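Local coordinates for protein adenylyltransferase VopS (Vibrio parahaemolyticus, PDB 3LET), which transfers AMP from ATP to a threonine of the host Rho GTPases RhoA, Rac and Cdc42, blocking effector binding and so actin assembly, at residues T20-E25 with M69-L74; K80-L85 with A122-E127; V258-L263 with L294-F299. One frame throughout, in Å; residues are numbered along the deposited sequence.

In the fold
Interactions 1 and 2 sit on the same side of the chain's centre, about 18 Å apart between centres, and both belong to the N-terminal helical domain. They are joined through consecutive helices: 58-75 carries half of interaction 1, and 77-86 follows it with half of interaction 2. The two contacts also touch directly, with Met-73 CE lying 3.8 Å from Phe-124 CD2. Interaction 3 comes last along the chain and belongs to the Fido domain, which carries the AMP-transfer activity. Its centre is about 34 Å from that of interaction 2 and about 46 Å from that of interaction 1. The contacts thus follow one another through an elongated molecule of helices and loops, without strands.

Interaction 1: T20-E25 with M69-L74; sequences TSSSVE and MTEVML
Glu-71 reaches across from helix 58-75 and grips Ser-23 at the start of helix 23-30 with both carboxylate oxygens. Glu-71 OE2 accepts from the Ser-23 backbone N at 2.8 Å, through its syn lone pair; a weak, longer bond runs from the same N to Glu-71 OE1. The Ser-23 hydroxyl OG donates to Glu-71 OE1 at 2.6 Å, coming from above the carboxylate plane, about 50° out of it. Backbone and side chain of one serine therefore fix the rotation of the carboxylate. An extended Glu-71 chain beyond CG (chi2 168°) carries it across the gap between helices.

The Ser-22 hydroxyl is busy within its own segment: Ser-22 OG accepts from Val-24 N at 3.2 Å and donates to Glu-25 OE1 at 2.7 Å. Packing follows, with Ser-22 CB lying 3.5 Å from Glu-71 OE2. Pro-39 of helix 39-45 packs on Ser-23, Val-24 and Glu-71, and Leu-64 and Ala-68 lie against Ser-23. A negative carboxylate at the first turn should also suit the helix dipole. Ser-22 is the N-cap of helix 23-30, and Glu-71 takes the N-H of Ser-23 in the first turn.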
ATOM      1  N   THR A  20      -4.151  28.174   5.335  1.00 43.04           N
ATOM      2  CA  THR A  20      -4.850  27.950   6.598  1.00 38.98           C
ATOM      3  C   THR A  20      -4.632  26.508   7.033  1.00 36.00           C
ATOM      4  O   THR A  20      -4.197  25.668   6.245  1.00 24.67           O
ATOM      5  CB  THR A  20      -6.371  28.196   6.478  1.00 45.43           C
ATOM      6  OG1 THR A  20      -6.917  27.329   5.478  1.00 37.44           O
ATOM      7  CG2 THR A  20      -6.663  29.657   6.115  1.00 37.71           C
ATOM      8  N   SER A  21      -4.944  26.199   8.277  1.00 39.66           N
ATOM      9  CA  SER A  21      -4.635  24.869   8.777  1.00 40.20           C
ATOM     10  C   SER A  21      -5.684  23.840   8.343  1.00 37.49           C
ATOM     11  O   SER A  21      -5.400  22.650   8.324  1.00 29.88           O
ATOM     12  CB  SER A  21      -4.475  24.886  10.299  1.00 46.18           C
ATOM     13  OG  SER A  21      -5.557  25.557  10.922  1.00 51.01           O
ATOM     14  N   SER A  22      -6.883  24.289   7.976  1.00 25.79           N
ATOM     15  CA  SER A  22      -7.919  23.352   7.533  1.00 26.04           C
ATOM     16  C   SER A  22      -8.972  24.043   6.681  1.00 27.01           C
ATOM     17  O   SER A  22      -8.958  25.275   6.521  1.00 24.02           O
ATOM     18  CB  SER A  22      -8.605  22.715   8.737  1.00 35.67           C
ATOM     19  OG  SER A  22      -9.555  23.595   9.305  1.00 27.09           O
ATOM     20  N   SER A  23      -9.917  23.255   6.177  1.00 20.67           N
ATOM     21  CA  SER A  23     -10.965  23.793   5.322  1.00 21.31           C
ATOM     22  C   SER A  23     -11.872  24.746   6.088  1.00 21.43           C
ATOM     23  O   SER A  23     -12.509  25.608   5.493  1.00 21.84           O
ATOM     24  CB  SER A  23     -11.806  22.654   4.739  1.00 21.71           C
ATOM     25  OG  SER A  23     -12.597  22.024   5.750  1.00 21.10           O
ATOM     26  N   VAL A  24     -11.945  24.588   7.405  1.00 22.75           N
ATOM     27  CA  VAL A  24     -12.836  25.426   8.195  1.00 22.23           C
ATOM     28  C   VAL A  24     -12.378  26.887   8.145  1.00 25.85           C
ATOM     29  O   VAL A  24     -13.158  27.776   7.809  1.00 25.67           O
ATOM     30  CB  VAL A  24     -12.906  24.926   9.650  1.00 24.68           C
ATOM     31  CG1 VAL A  24     -13.635  25.937  10.536  1.00 30.90           C
ATOM     32  CG2 VAL A  24     -13.568  23.516   9.699  1.00 23.75           C
ATOM     33  N   GLU A  25     -11.108  27.139   8.450  1.00 24.83           N
ATOM     34  CA  GLU A  25     -10.600  28.512   8.391  1.00 26.95           C
ATOM     35  C   GLU A  25     -10.615  29.044   6.963  1.00 30.76           C
ATOM     36  O   GLU A  25     -10.932  30.210   6.737  1.00 34.11           O
ATOM     37  CB  GLU A  25      -9.171  28.599   8.946  1.00 35.55           C
ATOM     38  CG  GLU A  25      -9.058  28.334  10.438  1.00 50.46           C
ATOM     39  CD  GLU A  25      -9.041  26.850  10.784  1.00 53.67           C
ATOM     40  OE1 GLU A  25      -8.646  26.034   9.922  1.00 46.39           O
ATOM     41  OE2 GLU A  25      -9.407  26.501  11.929  1.00 49.04           O
ATOM     42  N   MET A  69     -14.215  17.851   1.910  1.00 13.39           N
ATOM     43  CA  MET A  69     -14.610  16.434   1.752  1.00 12.79           C
ATOM     44  C   MET A  69     -13.594  15.475   2.346  1.00 14.12           C
ATOM     45  O   MET A  69     -13.958  14.482   3.012  1.00 15.24           O
ATOM     46  CB  MET A  69     -14.771  16.119   0.288  1.00 21.04           C
ATOM     47  CG  MET A  69     -15.915  16.934  -0.229  1.00 31.03           C
ATOM     48  SD  MET A  69     -17.311  15.899  -0.091  1.00 48.94           S
ATOM     49  CE  MET A  69     -17.259  15.478  -1.831  1.00 29.90           C
ATOM     50  N   THR A  70     -12.325  15.774   2.127  1.00 13.98           N
ATOM     51  CA  THR A  70     -11.261  14.921   2.671  1.00 18.46           C
ATOM     52  C   THR A  70     -11.325  14.904   4.188  1.00 16.16           C
ATOM     53  O   THR A  70     -11.260  13.839   4.816  1.00 14.03           O
ATOM     54  CB  THR A  70      -9.874  15.427   2.242  1.00 18.25           C
ATOM     55  OG1 THR A  70      -9.780  15.353   0.823  1.00 15.87           O
ATOM     56  CG2 THR A  70      -8.736  14.551   2.861  1.00 17.04           C
ATOM     57  N   GLU A  71     -11.425  16.082   4.792  1.00 15.02           N
ATOM     58  CA  GLU A  71     -11.525  16.189   6.260  1.00 13.81           C
ATOM     59  C   GLU A  71     -12.749  15.449   6.789  1.00 19.60           C
ATOM     60  O   GLU A  71     -12.654  14.730   7.764  1.00 16.03           O
ATOM     61  CB  GLU A  71     -11.587  17.655   6.703  1.00 13.17           C
ATOM     62  CG  GLU A  71     -10.225  18.329   6.492  1.00 18.07           C
ATOM     63  CD  GLU A  71     -10.292  19.829   6.622  1.00 20.94           C
ATOM     64  OE1 GLU A  71     -11.278  20.326   7.176  1.00 26.35           O
ATOM     65  OE2 GLU A  71      -9.342  20.491   6.169  1.00 26.48           O
ATOM     66  N   VAL A  72     -13.897  15.603   6.141  1.00 14.25           N
ATOM     67  CA  VAL A  72     -15.078  14.867   6.599  1.00 13.18           C
ATOM     68  C   VAL A  72     -14.772  13.371   6.523  1.00 13.61           C
ATOM     69  O   VAL A  72     -15.075  12.615   7.451  1.00 12.85           O
ATOM     70  CB  VAL A  72     -16.320  15.171   5.753  1.00 16.42           C
ATOM     71  CG1 VAL A  72     -17.456  14.215   6.120  1.00 26.47           C
ATOM     72  CG2 VAL A  72     -16.755  16.619   5.987  1.00 14.03           C
ATOM     73  N   MET A  73     -14.200  12.944   5.408  1.00 12.60           N
ATOM     74  CA  MET A  73     -14.014  11.504   5.191  1.00 15.73           C
ATOM     75  C   MET A  73     -13.047  10.912   6.235  1.00 13.01           C
ATOM     76  O   MET A  73     -13.210   9.779   6.671  1.00 15.05           O
ATOM     77  CB  MET A  73     -13.487  11.231   3.778  1.00 16.10           C
ATOM     78  CG  MET A  73     -14.555  11.304   2.680  1.00 17.57           C
ATOM     79  SD  MET A  73     -16.114  10.445   3.061  1.00 20.12           S
ATOM     80  CE  MET A  73     -15.599   8.740   3.131  1.00 18.58           C
ATOM     81  N   LEU A  74     -12.024  11.661   6.621  1.00 15.25           N
ATOM     82  CA  LEU A  74     -11.070  11.130   7.600  1.00 12.71           C
ATOM     83  C   LEU A  74     -11.709  10.954   8.984  1.00 16.82           C
ATOM     84  O   LEU A  74     -11.202  10.183   9.817  1.00 18.54           O
ATOM     85  CB  LEU A  74      -9.847  12.065   7.699  1.00 12.92           C
ATOM     86  CG  LEU A  74      -8.954  12.063   6.458  1.00 18.18           C
ATOM     87  CD1 LEU A  74      -8.007  13.279   6.480  1.00 20.35           C
ATOM     88  CD2 LEU A  74      -8.136  10.743   6.369  1.00 18.74           C
TER

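Interaction 2: K80-L85 with A122-E127; sequences KNLKAL and AVFDME
One water ties Asn-81 to Asp-125 across the two helices. The Asn-81 amide nitrogen ND2 donates to it at 2.9 Å, and the water in turn donates to Asp-125 OD1 at 2.7 Å. This is the polar border of the contact: the CA-CB bond of Asp-125 points away from helix 77-86, yet its carboxylate bends back far enough to be bridged.

The buried part is carried by Leu-82, whose two methyl branches divide the work. Leu-82 CD1 sits over one face of the Phe-124 ring as a CH-pi contact, 3.8 Å from the ring centroid and 19° off the ring normal. It is displaced toward the CB end of the ring, with Phe-124 CG the atom nearest to Leu-82 CD1 at 3.6 Å. The leucine and phenylalanine side chains cross at about a right angle, and CD1 is the leucine atom that touches the ring. The other branch, Leu-82 CD2, rests 4.0 Å from CG of Glu-127. A chi1 of 180° swings Glu-127 CG opposite its N and brings that methylene up against CD2, the two chains crossing at about a right angle; beyond a bend at chi2, Glu-127 OE2 hydrogen-bonds to the hydroxyl of Ser-237. That partner helps satisfy a buried carboxylate.

Helix 88-102 completes the packing around the pair: Val-91 touches Leu-82, and Ala-95 and Val-98 touch Phe-124. Further along helix 113-139, Val-128 and Leu-131 also pack on Leu-82, which is thereby enclosed where helices 77-86, 88-102 and 113-139 come together.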
ATOM      1  N   LYS A  80     -11.660   6.242  10.084  1.00 12.93           N
ATOM      2  CA  LYS A  80     -10.906   5.844  11.274  1.00 10.36           C
ATOM      3  C   LYS A  80     -10.458   4.381  11.213  1.00 15.26           C
ATOM      4  O   LYS A  80      -9.379   4.060  11.679  1.00 15.63           O
ATOM      5  CB  LYS A  80     -11.763   6.078  12.521  1.00 13.43           C
ATOM      6  CG  LYS A  80     -11.932   7.584  12.813  1.00 13.26           C
ATOM      7  CD  LYS A  80     -12.876   7.766  14.006  1.00 19.23           C
ATOM      8  CE  LYS A  80     -13.119   9.227  14.309  1.00 22.87           C
ATOM      9  NZ  LYS A  80     -14.298   9.326  15.257  1.00 30.71           N
ATOM     10  N   ASN A  81     -11.282   3.513  10.640  1.00 15.82           N
ATOM     11  CA  ASN A  81     -10.908   2.106  10.482  1.00 18.48           C
ATOM     12  C   ASN A  81      -9.648   1.999   9.592  1.00 12.66           C
ATOM     13  O   ASN A  81      -8.761   1.225   9.881  1.00 16.29           O
ATOM     14  CB  ASN A  81     -12.040   1.308   9.842  1.00 18.34           C
ATOM     15  CG  ASN A  81     -13.246   1.150  10.747  1.00 38.07           C
ATOM     16  OD1 ASN A  81     -13.159   1.337  11.962  1.00 33.91           O
ATOM     17  ND2 ASN A  81     -14.386   0.794  10.152  1.00 36.80           N
ATOM     18  N   LEU A  82      -9.584   2.793   8.526  1.00 14.16           N
ATOM     19  CA  LEU A  82      -8.429   2.771   7.634  1.00 18.68           C
ATOM     20  C   LEU A  82      -7.242   3.361   8.344  1.00 13.46           C
ATOM     21  O   LEU A  82      -6.124   2.884   8.208  1.00 14.27           O
ATOM     22  CB  LEU A  82      -8.682   3.572   6.349  1.00 15.23           C
ATOM     23  CG  LEU A  82      -9.594   2.871   5.352  1.00 16.10           C
ATOM     24  CD1 LEU A  82     -10.088   3.888   4.292  1.00 19.53           C
ATOM     25  CD2 LEU A  82      -8.826   1.701   4.698  1.00 19.75           C
ATOM     26  N   LYS A  83      -7.464   4.427   9.090  1.00 10.99           N
ATOM     27  CA  LYS A  83      -6.373   5.005   9.857  1.00 14.82           C
ATOM     28  C   LYS A  83      -5.752   3.933  10.759  1.00 17.87           C
ATOM     29  O   LYS A  83      -4.527   3.829  10.873  1.00 18.53           O
ATOM     30  CB  LYS A  83      -6.895   6.164  10.703  1.00 16.03           C
ATOM     31  CG  LYS A  83      -5.899   6.602  11.787  1.00 33.20           C
ATOM     32  CD  LYS A  83      -6.309   7.947  12.402  1.00 37.73           C
ATOM     33  CE  LYS A  83      -5.834   8.068  13.829  1.00 45.49           C
ATOM     34  NZ  LYS A  83      -4.373   7.831  13.961  1.00 53.60           N
ATOM     35  N   ALA A  84      -6.600   3.143  11.407  1.00 17.06           N
ATOM     36  CA  ALA A  84      -6.112   2.110  12.332  1.00 18.74           C
ATOM     37  C   ALA A  84      -5.254   1.084  11.572  1.00 28.76           C
ATOM     38  O   ALA A  84      -4.314   0.512  12.129  1.00 24.68           O
ATOM     39  CB  ALA A  84      -7.297   1.418  13.033  1.00 19.00           C
ATOM     40  N   LEU A  85      -5.573   0.864  10.299  1.00 14.65           N
ATOM     41  CA  LEU A  85      -4.883  -0.152   9.509  1.00 13.53           C
ATOM     42  C   LEU A  85      -3.589   0.329   8.857  1.00 17.54           C
ATOM     43  O   LEU A  85      -2.584  -0.394   8.873  1.00 16.00           O
ATOM     44  CB  LEU A  85      -5.804  -0.691   8.410  1.00 14.15           C
ATOM     45  CG  LEU A  85      -6.928  -1.626   8.882  1.00 21.33           C
ATOM     46  CD1 LEU A  85      -8.005  -1.682   7.841  1.00 17.03           C
ATOM     47  CD2 LEU A  85      -6.375  -3.039   9.121  1.00 24.21           C
ATOM     48  N   ALA A 122     -19.003   4.028   1.622  1.00 19.47           N
ATOM     49  CA  ALA A 122     -19.099   2.659   1.104  1.00 20.89           C
ATOM     50  C   ALA A 122     -17.803   2.256   0.383  1.00 23.45           C
ATOM     51  O   ALA A 122     -17.357   1.115   0.494  1.00 23.34           O
ATOM     52  CB  ALA A 122     -20.332   2.504   0.178  1.00 31.48           C
ATOM     53  N   VAL A 123     -17.176   3.189  -0.340  1.00 17.21           N
ATOM     54  CA  VAL A 123     -15.910   2.885  -1.006  1.00 21.01           C
ATOM     55  C   VAL A 123     -14.863   2.534   0.055  1.00 21.29           C
ATOM     56  O   VAL A 123     -14.187   1.534  -0.067  1.00 15.27           O
ATOM     57  CB  VAL A 123     -15.411   4.065  -1.876  1.00 23.14           C
ATOM     58  CG1 VAL A 123     -13.961   3.831  -2.341  1.00 16.09           C
ATOM     59  CG2 VAL A 123     -16.350   4.278  -3.078  1.00 28.74           C
ATOM     60  N   PHE A 124     -14.764   3.338   1.107  1.00 13.23           N
ATOM     61  CA  PHE A 124     -13.803   3.079   2.211  1.00 16.38           C
ATOM     62  C   PHE A 124     -14.104   1.739   2.881  1.00 21.32           C
ATOM     63  O   PHE A 124     -13.181   0.968   3.200  1.00 16.09           O
ATOM     64  CB  PHE A 124     -13.912   4.168   3.299  1.00 18.88           C
ATOM     65  CG  PHE A 124     -13.068   5.403   3.063  1.00 23.67           C
ATOM     66  CD1 PHE A 124     -12.475   5.657   1.840  1.00 18.37           C
ATOM     67  CD2 PHE A 124     -12.887   6.321   4.090  1.00 18.46           C
ATOM     68  CE1 PHE A 124     -11.722   6.785   1.637  1.00 19.76           C
ATOM     69  CE2 PHE A 124     -12.141   7.469   3.886  1.00 23.19           C
ATOM     70  CZ  PHE A 124     -11.563   7.699   2.649  1.00 20.74           C
ATOM     71  N   ASP A 125     -15.392   1.448   3.125  1.00 15.56           N
ATOM     72  CA  ASP A 125     -15.764   0.187   3.798  1.00 16.42           C
ATOM     73  C   ASP A 125     -15.289  -1.015   2.971  1.00 15.99           C
ATOM     74  O   ASP A 125     -14.893  -2.070   3.527  1.00 15.31           O
ATOM     75  CB  ASP A 125     -17.290   0.073   3.938  1.00 21.50           C
ATOM     76  CG  ASP A 125     -17.862   0.789   5.181  1.00 43.94           C
ATOM     77  OD1 ASP A 125     -17.145   1.018   6.169  1.00 27.99           O
ATOM     78  OD2 ASP A 125     -19.080   1.088   5.175  1.00 35.24           O
ATOM     79  N   MET A 126     -15.393  -0.906   1.648  0.94 14.85           N
ATOM     80  CA  MET A 126     -14.955  -2.001   0.754  1.00 18.17           C
ATOM     81  C   MET A 126     -13.450  -2.147   0.876  1.00 14.11           C
ATOM     82  O   MET A 126     -12.932  -3.268   0.983  1.00 14.14           O
ATOM     83  CB  MET A 126     -15.318  -1.724  -0.712  1.00 20.62           C
ATOM     84  CG  MET A 126     -16.822  -1.724  -0.994  1.00 35.61           C
ATOM     85  SD  MET A 126     -17.539  -3.342  -0.720  1.00 45.50           S
ATOM     86  CE  MET A 126     -16.624  -4.338  -1.898  1.00 37.87           C
ATOM     87  N   GLU A 127     -12.756  -1.027   0.903  1.00 13.29           N
ATOM     88  CA  GLU A 127     -11.293  -1.092   1.014  1.00 16.33           C
ATOM     89  C   GLU A 127     -10.920  -1.736   2.346  1.00 20.31           C
ATOM     90  O   GLU A 127     -10.083  -2.640   2.396  1.00 18.96           O
ATOM     91  CB  GLU A 127     -10.679   0.295   0.902  1.00 15.46           C
ATOM     92  CG  GLU A 127      -9.139   0.304   1.015  1.00 14.31           C
ATOM     93  CD  GLU A 127      -8.417  -0.322  -0.194  1.00 27.00           C
ATOM     94  OE1 GLU A 127      -9.081  -0.806  -1.130  1.00 22.53           O
ATOM     95  OE2 GLU A 127      -7.156  -0.321  -0.203  1.00 21.96           O
TER
HETATM   96  O   HOH W   1     -15.132  -0.243   7.507  1.00 28.29           O

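Interaction 3: V258-L263 with L294-F299; sequences VADKDL and LRNDSF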
ATOM      1  N   VAL A 258       9.330 -12.696  14.838  1.00 28.57           N
ATOM      2  CA  VAL A 258       9.329 -14.059  14.335  1.00 32.06           C
ATOM      3  C   VAL A 258      10.752 -14.581  14.327  1.00 37.44           C
ATOM      4  O   VAL A 258      11.696 -13.807  14.442  1.00 27.29           O
ATOM      5  CB  VAL A 258       8.687 -14.152  12.932  1.00 33.28           C
ATOM      6  CG1 VAL A 258       7.243 -13.640  12.985  1.00 31.83           C
ATOM      7  CG2 VAL A 258       9.490 -13.374  11.909  1.00 27.73           C
ATOM      8  N   ALA A 259      10.899 -15.894  14.211  1.00 32.09           N
ATOM      9  CA  ALA A 259      12.215 -16.510  14.220  1.00 30.80           C
ATOM     10  C   ALA A 259      12.957 -16.151  12.949  1.00 32.37           C
ATOM     11  O   ALA A 259      12.356 -16.028  11.882  1.00 21.89           O
ATOM     12  CB  ALA A 259      12.084 -18.035  14.359  1.00 34.32           C
ATOM     13  N   ASP A 260      14.274 -15.998  13.056  1.00 29.78           N
ATOM     14  CA  ASP A 260      15.103 -15.686  11.901  1.00 40.50           C
ATOM     15  C   ASP A 260      14.858 -16.646  10.745  1.00 36.59           C
ATOM     16  O   ASP A 260      14.889 -16.236   9.585  1.00 22.15           O
ATOM     17  CB  ASP A 260      16.580 -15.724  12.286  1.00 48.70           C
ATOM     18  CG  ASP A 260      16.972 -14.570  13.186  1.00 64.31           C
ATOM     19  OD1 ASP A 260      16.204 -13.584  13.255  1.00 62.28           O
ATOM     20  OD2 ASP A 260      18.048 -14.645  13.820  1.00 73.05           O
ATOM     21  N   LYS A 261      14.613 -17.920  11.043  1.00 19.12           N
ATOM     22  CA  LYS A 261      14.468 -18.889   9.966  1.00 25.12           C
ATOM     23  C   LYS A 261      13.106 -18.735   9.282  1.00 23.95           C
ATOM     24  O   LYS A 261      12.889 -19.263   8.179  1.00 25.02           O
ATOM     25  CB  LYS A 261      14.639 -20.327  10.481  1.00 34.28           C
ATOM     26  CG  LYS A 261      13.488 -20.800  11.345  1.00 41.52           C
ATOM     27  CD  LYS A 261      13.590 -22.288  11.674  1.00 72.76           C
ATOM     28  CE  LYS A 261      13.428 -23.157  10.431  1.00 90.63           C
ATOM     29  NZ  LYS A 261      13.561 -24.608  10.743  1.00101.73           N
ATOM     30  N   ASP A 262      12.179 -18.029   9.929  1.00 24.19           N
ATOM     31  CA  ASP A 262      10.855 -17.796   9.331  1.00 20.20           C
ATOM     32  C   ASP A 262      10.642 -16.373   8.781  1.00 25.60           C
ATOM     33  O   ASP A 262       9.611 -16.096   8.163  1.00 17.95           O
ATOM     34  CB  ASP A 262       9.736 -18.059  10.355  1.00 22.02           C
ATOM     35  CG  ASP A 262       9.650 -19.530  10.789  1.00 42.69           C
ATOM     36  OD1 ASP A 262      10.071 -20.423  10.019  1.00 37.54           O
ATOM     37  OD2 ASP A 262       9.145 -19.784  11.903  1.00 41.97           O
ATOM     38  N   LEU A 263      11.584 -15.477   9.017  1.00 20.67           N
ATOM     39  CA  LEU A 263      11.394 -14.082   8.604  1.00 22.22           C
ATOM     40  C   LEU A 263      11.193 -13.982   7.090  1.00 20.30           C
ATOM     41  O   LEU A 263      10.351 -13.214   6.629  1.00 18.38           O
ATOM     42  CB  LEU A 263      12.579 -13.223   9.042  1.00 21.89           C
ATOM     43  CG  LEU A 263      12.538 -11.772   8.581  1.00 20.53           C
ATOM     44  CD1 LEU A 263      11.309 -11.083   9.169  1.00 18.73           C
ATOM     45  CD2 LEU A 263      13.818 -11.046   8.954  1.00 20.70           C
ATOM     46  N   LEU A 294      19.606 -15.669   3.508  1.00 14.82           N
ATOM     47  CA  LEU A 294      21.068 -15.604   3.419  1.00 16.99           C
ATOM     48  C   LEU A 294      21.609 -15.017   4.711  1.00 22.20           C
ATOM     49  O   LEU A 294      22.627 -15.477   5.228  1.00 24.49           O
ATOM     50  CB  LEU A 294      21.521 -14.791   2.203  1.00 18.55           C
ATOM     51  CG  LEU A 294      21.209 -15.430   0.852  1.00 18.44           C
ATOM     52  CD1 LEU A 294      21.630 -14.515  -0.272  1.00 19.99           C
ATOM     53  CD2 LEU A 294      21.893 -16.815   0.689  1.00 19.68           C
ATOM     54  N   ARG A 295      20.901 -14.041   5.276  1.00 16.76           N
ATOM     55  CA  ARG A 295      21.339 -13.453   6.535  1.00 20.37           C
ATOM     56  C   ARG A 295      21.243 -14.463   7.664  1.00 27.94           C
ATOM     57  O   ARG A 295      21.859 -14.274   8.727  1.00 28.22           O
ATOM     58  CB  ARG A 295      20.516 -12.202   6.853  1.00 21.27           C
ATOM     59  CG  ARG A 295      20.823 -11.067   5.885  1.00 27.53           C
ATOM     60  CD  ARG A 295      20.021  -9.821   6.224  1.00 26.53           C
ATOM     61  NE  ARG A 295      20.401  -8.680   5.393  1.00 26.44           N
ATOM     62  CZ  ARG A 295      19.870  -7.474   5.548  1.00 27.11           C
ATOM     63  NH1 ARG A 295      18.932  -7.294   6.482  1.00 18.55           N
ATOM     64  NH2 ARG A 295      20.255  -6.470   4.767  1.00 25.95           N
ATOM     65  N   ASN A 296      20.465 -15.523   7.452  1.00 22.92           N
ATOM     66  CA  ASN A 296      20.402 -16.618   8.420  1.00 28.54           C
ATOM     67  C   ASN A 296      21.266 -17.813   7.989  1.00 31.70           C
ATOM     68  O   ASN A 296      21.032 -18.942   8.427  1.00 27.98           O
ATOM     69  CB  ASN A 296      18.957 -17.078   8.647  1.00 33.51           C
ATOM     70  CG  ASN A 296      18.778 -17.820   9.975  1.00 33.81           C
ATOM     71  OD1 ASN A 296      19.299 -17.398  11.005  1.00 41.00           O
ATOM     72  ND2 ASN A 296      18.036 -18.912   9.952  1.00 28.07           N
ATOM     73  N   ASP A 297      22.243 -17.557   7.125  1.00 22.92           N
ATOM     74  CA  ASP A 297      23.209 -18.582   6.659  1.00 20.88           C
ATOM     75  C   ASP A 297      22.527 -19.820   6.075  1.00 28.16           C
ATOM     76  O   ASP A 297      22.876 -20.977   6.377  1.00 23.00           O
ATOM     77  CB  ASP A 297      24.156 -18.986   7.814  1.00 33.78           C
ATOM     78  CG  ASP A 297      25.361 -19.801   7.336  1.00 47.78           C
ATOM     79  OD1 ASP A 297      25.777 -19.623   6.169  1.00 47.83           O
ATOM     80  OD2 ASP A 297      25.900 -20.613   8.131  1.00 39.95           O
ATOM     81  N   SER A 298      21.551 -19.603   5.215  1.00 19.87           N
ATOM     82  CA  SER A 298      20.831 -20.735   4.642  1.00 23.44           C
ATOM     83  C   SER A 298      20.213 -20.313   3.332  1.00 27.55           C
ATOM     84  O   SER A 298      20.161 -19.133   3.026  1.00 17.96           O
ATOM     85  CB  SER A 298      19.728 -21.199   5.593  1.00 43.71           C
ATOM     86  OG  SER A 298      18.674 -20.243   5.651  1.00 51.55           O
ATOM     87  N   PHE A 299      19.771 -21.274   2.541  1.00 19.06           N
ATOM     88  CA  PHE A 299      18.834 -20.949   1.478  1.00 22.96           C
ATOM     89  C   PHE A 299      18.024 -22.175   1.100  1.00 20.23           C
ATOM     90  O   PHE A 299      18.553 -23.144   0.584  1.00 19.44           O
ATOM     91  CB  PHE A 299      19.478 -20.357   0.224  1.00 19.98           C
ATOM     92  CG  PHE A 299      18.471 -20.127  -0.861  1.00 14.52           C
ATOM     93  CD1 PHE A 299      17.438 -19.211  -0.665  1.00 17.12           C
ATOM     94  CD2 PHE A 299      18.460 -20.902  -2.002  1.00 17.44           C
ATOM     95  CE1 PHE A 299      16.474 -19.041  -1.599  1.00 17.72           C
ATOM     96  CE2 PHE A 299      17.481 -20.737  -2.950  1.00 17.38           C
ATOM     97  CZ  PHE A 299      16.485 -19.789  -2.757  1.00 17.81           C
TER
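Van der Waals contact joins the two segments, and the Asn-296 amide does all the touching on its side. Asn-296 OD1 lies 3.4 Å from CB of Asp-260, while Asn-296 ND2 comes over the backbone of the next residue, 3.6 Å from CA of Lys-261 and 3.7 Å from CB of that lysine. The amide thus lies across the beginning of the 260-274 region, one end on each residue. The Asn-296 chi1 of -159°, which turns CG well away from the residue's own N, carries the amide toward Asp-260 and Lys-261. On another side, Lys-261 packs on Asn-147.

Asn-296 lies just where helix 281-295 ends. A Schellman motif closes that helix, with Asp-297 as the C' residue at positive phi: Ser-298 N returns to Glu-293 O, and Asp-297 N bonds to Leu-294 O at 2.8 Å. The contact therefore sets a C-terminal helix end near the start of helix 260-274 within the Fido domain.

Among the polar groups, the Asp-260 carboxylate and the Asn-296 amide cross at a steep 72° between planes. Nearby, Arg-295 uses NH2 to bond the backbone oxygens of Tyr-197 and Lys-202.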